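Local coordinates for protein acetyltransferase (Elizabethkingia anophelis, PDB 6AO7) that binds acetyl-CoA and, as a member of the GNAT family, probably transfers its acetyl group to an acceptor substrate, at residues Y26-L31 with N55-C60. Residues are numbered along the deposited sequence; the frame is centred on the assembly and turned at random.
Sequences YDLLLL and NEIIGC. With ACO (acetyl coenzyme *a), chain B.
Leu28 faces the strand at 56-60 where helix 26-31 passes over it, and Leu29 reaches it with its CD2 methyl, the two short axes coming within 8.3 Å at 40° between their N-to-C directions, and Leu28 and Gly59 form the closest pair of CA atoms. No hydrogen bond links the segments; apolar packing joins them. Leu28 does most of the work, its CD1 methyl lying over the backbone at Ile58-Gly59, 3.4 Å from Gly59 N and 3.7 Å from Ile58 C. With CG anti to the carbonyl carbon (chi1 -71°) and the chain extended beyond it (chi2 -178°), that methyl extends well out from the helix. It meets the backbone of Gly59, where a CB would point away from the helix, so this contact does not account for the glycine. In the conformer given for Ile57, the same CD1 also meets its CG2 branch at 3.9 Å.

The strand is one of the central strands of the GNAT sheet, and Ile58 and Gly59 form a classic beta bulge opposite Ala51 of strand 47-53. Ile57 and Cys60, flanking the bulge, both direct CB toward the helix, whereas Ile58 turns its CB away, and its side chain packs on Tyr53 and Phe82.

Cys60 places its sulfur between the two leucines: SG is 3.7 Å from Leu28 CB and equally 3.7 Å from Leu29 CD2. Its short side chain puts SG against both leucines, and a thiol is apolar enough to pack on their carbons. Leu29 also packs on Leu48 and Ile39, bridging to strand 47-53 and helix 36-45. Farther along the helix, the backbone of Leu31 borders the cofactor pocket, with Leu31 O 3.3 Å from C6P of the pantetheine arm of acetyl-CoA.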
ATOM      1  N   TYR A  26      25.585  11.352   3.681  1.00 43.25           N
ATOM      2  CA  TYR A  26      25.340  10.011   3.163  1.00 44.37           C
ATOM      3  C   TYR A  26      24.677   9.127   4.208  1.00 49.06           C
ATOM      4  O   TYR A  26      23.849   8.272   3.866  1.00 41.13           O
ATOM      5  CB  TYR A  26      26.644   9.390   2.674  1.00 41.69           C
ATOM      6  CG  TYR A  26      27.108   9.966   1.360  1.00 42.78           C
ATOM      7  CD1 TYR A  26      28.229  10.798   1.300  1.00 43.84           C
ATOM      8  CD2 TYR A  26      26.423   9.692   0.178  1.00 42.69           C
ATOM      9  CE1 TYR A  26      28.655  11.331   0.094  1.00 48.03           C
ATOM     10  CE2 TYR A  26      26.838  10.212  -1.027  1.00 44.02           C
ATOM     11  CZ  TYR A  26      27.960  11.030  -1.065  1.00 44.89           C
ATOM     12  OH  TYR A  26      28.377  11.549  -2.269  1.00 41.91           O
ATOM     13  N   ASP A  27      25.041   9.306   5.484  1.00 48.06           N
ATOM     14  CA  ASP A  27      24.359   8.599   6.567  1.00 53.20           C
ATOM     15  C   ASP A  27      22.847   8.707   6.419  1.00 48.39           C
ATOM     16  O   ASP A  27      22.125   7.703   6.488  1.00 49.39           O
ATOM     17  CB  ASP A  27      24.802   9.150   7.928  1.00 52.88           C
ATOM     18  CG  ASP A  27      26.112   8.552   8.407  1.00 78.69           C
ATOM     19  OD1 ASP A  27      26.714   7.747   7.663  1.00 86.97           O
ATOM     20  OD2 ASP A  27      26.538   8.880   9.537  1.00 84.79           O
ATOM     21  N   LEU A  28      22.350   9.919   6.173  1.00 37.22           N
ATOM     22  CA  LEU A  28      20.909  10.092   6.014  1.00 41.15           C
ATOM     23  C   LEU A  28      20.409   9.522   4.686  1.00 39.86           C
ATOM     24  O   LEU A  28      19.439   8.752   4.662  1.00 38.05           O
ATOM     25  CB  LEU A  28      20.541  11.568   6.140  1.00 44.90           C
ATOM     26  CG  LEU A  28      20.652  12.156   7.544  1.00 42.74           C
ATOM     27  CD1 LEU A  28      20.222  13.623   7.536  1.00 41.75           C
ATOM     28  CD2 LEU A  28      19.821  11.335   8.528  1.00 50.23           C
ATOM     29  N   LEU A  29      21.044   9.898   3.570  1.00 41.27           N
ATOM     30  CA  LEU A  29      20.580   9.432   2.260  1.00 37.45           C
ATOM     31  C   LEU A  29      20.530   7.908   2.195  1.00 35.46           C
ATOM     32  O   LEU A  29      19.602   7.335   1.608  1.00 33.92           O
ATOM     33  CB  LEU A  29      21.480   9.991   1.148  1.00 36.80           C
ATOM     34  CG  LEU A  29      21.463  11.517   1.044  1.00 33.42           C
ATOM     35  CD1 LEU A  29      22.745  12.072   0.392  1.00 32.06           C
ATOM     36  CD2 LEU A  29      20.213  12.014   0.291  1.00 30.47           C
ATOM     37  N   LEU A  30      21.504   7.238   2.823  1.00 36.14           N
ATOM     38  CA  LEU A  30      21.567   5.784   2.794  1.00 43.71           C
ATOM     39  C   LEU A  30      20.461   5.142   3.620  1.00 38.78           C
ATOM     40  O   LEU A  30      20.186   3.957   3.422  1.00 38.32           O
ATOM     41  CB  LEU A  30      22.936   5.297   3.285  1.00 41.67           C
ATOM     42  CG  LEU A  30      24.114   5.478   2.310  1.00 41.70           C
ATOM     43  CD1 LEU A  30      25.475   5.311   3.011  1.00 39.96           C
ATOM     44  CD2 LEU A  30      24.011   4.513   1.128  1.00 39.36           C
ATOM     45  N   LEU A  31      19.842   5.876   4.551  1.00 35.04           N
ATOM     46  CA  LEU A  31      18.690   5.318   5.252  1.00 38.43           C
ATOM     47  C   LEU A  31      17.537   5.094   4.290  1.00 42.05           C
ATOM     48  O   LEU A  31      16.729   4.176   4.489  1.00 36.94           O
ATOM     49  CB  LEU A  31      18.236   6.238   6.383  1.00 40.51           C
ATOM     50  CG  LEU A  31      19.215   6.549   7.514  1.00 51.14           C
ATOM     51  CD1 LEU A  31      18.581   7.586   8.424  1.00 57.16           C
ATOM     52  CD2 LEU A  31      19.604   5.288   8.296  1.00 47.46           C
ATOM     53  N   ASN A  55      21.368  23.257  14.809  1.00 84.47           N
ATOM     54  CA  ASN A  55      22.611  23.249  14.045  1.00 79.31           C
ATOM     55  C   ASN A  55      22.942  21.880  13.438  1.00 82.41           C
ATOM     56  O   ASN A  55      23.890  21.783  12.660  1.00 76.39           O
ATOM     57  CB  ASN A  55      23.811  23.737  14.875  1.00 85.56           C
ATOM     58  CG  ASN A  55      23.508  25.024  15.612  1.00 95.58           C
ATOM     59  OD1 ASN A  55      23.443  25.052  16.845  1.00 95.14           O
ATOM     60  ND2 ASN A  55      23.316  26.103  14.858  1.00 98.47           N
ATOM     61  N   GLU A  56      22.183  20.833  13.736  1.00 63.52           N
ATOM     62  CA  GLU A  56      22.481  19.489  13.260  1.00 61.45           C
ATOM     63  C   GLU A  56      21.628  19.164  12.043  1.00 54.11           C
ATOM     64  O   GLU A  56      20.447  19.512  12.006  1.00 48.89           O
ATOM     65  CB  GLU A  56      22.209  18.479  14.376  1.00 68.85           C
ATOM     66  CG  GLU A  56      22.458  17.040  14.009  1.00 66.32           C
ATOM     67  CD  GLU A  56      22.121  16.096  15.147  1.00 67.29           C
ATOM     68  OE1 GLU A  56      21.518  16.551  16.143  1.00 69.28           O
ATOM     69  OE2 GLU A  56      22.452  14.896  15.042  1.00 69.17           O
ATOM     70  N   ILE A  57      22.223  18.502  11.050  1.00 41.18           N
ATOM     71  CA  ILE A  57      21.468  18.008   9.900  0.50 38.38           C
ATOM     72  C   ILE A  57      20.742  16.738  10.331  1.00 40.86           C
ATOM     73  O   ILE A  57      21.370  15.709  10.589  1.00 41.11           O
ATOM     74  CB  ILE A  57      22.371  17.742   8.692  0.50 39.00           C
ATOM     75  CG1 ILE A  57      23.195  18.987   8.355  0.50 45.16           C
ATOM     76  CG2 ILE A  57      21.522  17.333   7.481  0.50 35.15           C
ATOM     77  CD1 ILE A  57      22.347  20.170   7.942  0.50 38.16           C
ATOM     78  N   ILE A  58      19.417  16.807  10.412  1.00 40.08           N
ATOM     79  CA  ILE A  58      18.615  15.682  10.875  1.00 42.02           C
ATOM     80  C   ILE A  58      17.712  15.119   9.792  1.00 37.08           C
ATOM     81  O   ILE A  58      16.994  14.149  10.048  1.00 41.60           O
ATOM     82  CB  ILE A  58      17.775  16.068  12.107  1.00 43.06           C
ATOM     83  CG1 ILE A  58      16.823  17.201  11.725  1.00 51.14           C
ATOM     84  CG2 ILE A  58      18.680  16.464  13.278  1.00 50.82           C
ATOM     85  CD1 ILE A  58      15.756  17.453  12.732  1.00 63.05           C
ATOM     86  N   GLY A  59      17.727  15.683   8.597  1.00 37.16           N
ATOM     87  CA  GLY A  59      16.892  15.159   7.533  1.00 31.39           C
ATOM     88  C   GLY A  59      17.309  15.781   6.224  1.00 33.00           C
ATOM     89  O   GLY A  59      18.073  16.753   6.193  1.00 36.50           O
ATOM     90  N   CYS A  60      16.785  15.207   5.137  1.00 32.20           N
ATOM     91  CA  CYS A  60      17.153  15.650   3.795  1.00 31.96           C
ATOM     92  C   CYS A  60      16.155  15.103   2.794  1.00 34.79           C
ATOM     93  O   CYS A  60      15.453  14.121   3.063  1.00 34.03           O
ATOM     94  CB  CYS A  60      18.567  15.189   3.414  1.00 33.15           C
ATOM     95  SG  CYS A  60      18.768  13.381   3.410  1.00 38.94           S
TER
HETATM   96  N1A ACO B 201       1.278   2.266   9.584  0.94 42.10           N
HETATM   97  C2A ACO B 201       1.217   3.447   8.967  0.94 41.36           C
HETATM   98  N3A ACO B 201       1.572   4.651   9.423  0.94 50.14           N
HETATM   99  C4A ACO B 201       2.015   4.576  10.681  0.94 57.49           C
HETATM  100  C5A ACO B 201       2.114   3.433  11.461  0.94 59.94           C
HETATM  101  C6A ACO B 201       1.729   2.218  10.857  0.94 55.58           C
HETATM  102  N6A ACO B 201       1.766   1.032  11.471  0.94 56.25           N
HETATM  103  N7A ACO B 201       2.556   3.745  12.737  0.94 60.89           N
HETATM  104  C8A ACO B 201       2.717   5.048  12.699  0.94 60.16           C
HETATM  105  N9A ACO B 201       2.415   5.614  11.488  0.94 55.34           N
HETATM  106  C1B ACO B 201       2.435   7.029  11.123  0.94 47.81           C
HETATM  107  C2B ACO B 201       2.654   8.020  12.256  0.94 40.00           C
HETATM  108  O2B ACO B 201       1.497   8.190  13.062  0.94 43.91           O
HETATM  109  C3B ACO B 201       2.928   9.272  11.426  0.94 34.69           C
HETATM  110  O3B ACO B 201       1.712   9.817  10.874  0.94 41.01           O
HETATM  111  P3B ACO B 201       0.806  10.971  11.530  0.94 51.89           P
HETATM  112  O7A ACO B 201       0.191  10.348  12.799  0.94 50.12           O
HETATM  113  O8A ACO B 201       1.748  12.175  11.765  0.94 54.19           O
HETATM  114  O9A ACO B 201      -0.252  11.329  10.523  0.94 39.88           O
HETATM  115  C4B ACO B 201       3.655   8.731  10.185  0.94 45.56           C
HETATM  116  O4B ACO B 201       3.497   7.291  10.229  0.94 48.16           O
HETATM  117  C5B ACO B 201       5.106   9.143  10.098  0.94 42.55           C
HETATM  118  O5B ACO B 201       5.069  10.586  10.157  0.94 37.38           O
HETATM  119  P1A ACO B 201       6.421  11.502  10.476  0.94 34.28           P
HETATM  120  O1A ACO B 201       6.802  11.547  11.905  0.94 35.02           O
HETATM  121  O2A ACO B 201       6.103  12.882   9.918  0.94 27.72           O
HETATM  122  O3A ACO B 201       7.512  10.725   9.613  0.94 38.92           O
HETATM  123  P2A ACO B 201       9.103  10.653   9.727  0.94 35.62           P
HETATM  124  O4A ACO B 201       9.499  11.874  10.459  0.94 37.03           O
HETATM  125  O5A ACO B 201       9.468   9.381  10.470  0.94 33.26           O
HETATM  126  O6A ACO B 201       9.671  10.542   8.246  0.94 33.01           O
HETATM  127  CBP ACO B 201      10.486   8.807   6.766  0.94 27.41           C
HETATM  128  CCP ACO B 201       9.264   9.466   7.393  0.94 28.58           C
HETATM  129  CDP ACO B 201      11.199   9.845   5.882  0.94 28.21           C
HETATM  130  CEP ACO B 201      10.012   7.632   5.893  0.94 34.32           C
HETATM  131  CAP ACO B 201      11.463   8.340   7.876  0.94 32.49           C
HETATM  132  OAP ACO B 201      10.804   7.464   8.776  0.94 44.36           O
HETATM  133  C9P ACO B 201      12.772   7.742   7.385  0.94 35.49           C
HETATM  134  O9P ACO B 201      13.707   8.475   7.084  0.94 34.41           O
HETATM  135  N8P ACO B 201      12.815   6.421   7.245  0.94 34.06           N
HETATM  136  C7P ACO B 201      13.972   5.737   6.688  0.94 36.54           C
HETATM  137  C6P ACO B 201      14.282   6.186   5.264  0.94 37.99           C
HETATM  138  C5P ACO B 201      13.128   5.935   4.321  0.94 41.84           C
HETATM  139  O5P ACO B 201      12.480   4.893   4.369  0.94 39.52           O
HETATM  140  N4P ACO B 201      12.867   6.899   3.441  0.94 36.60           N
HETATM  141  C3P ACO B 201      11.828   6.800   2.422  0.94 28.76           C
HETATM  142  C2P ACO B 201      12.180   5.804   1.336  0.94 28.44           C
HETATM  143  S1P ACO B 201      11.343   6.032  -0.278  0.94 35.96           S
HETATM  144  C   ACO B 201      12.318   7.364  -0.935  0.94 34.00           C
HETATM  145  O   ACO B 201      13.201   7.889  -0.315  0.94 32.94           O
HETATM  146  CH3 ACO B 201      11.888   7.786  -2.307  0.94 33.32           C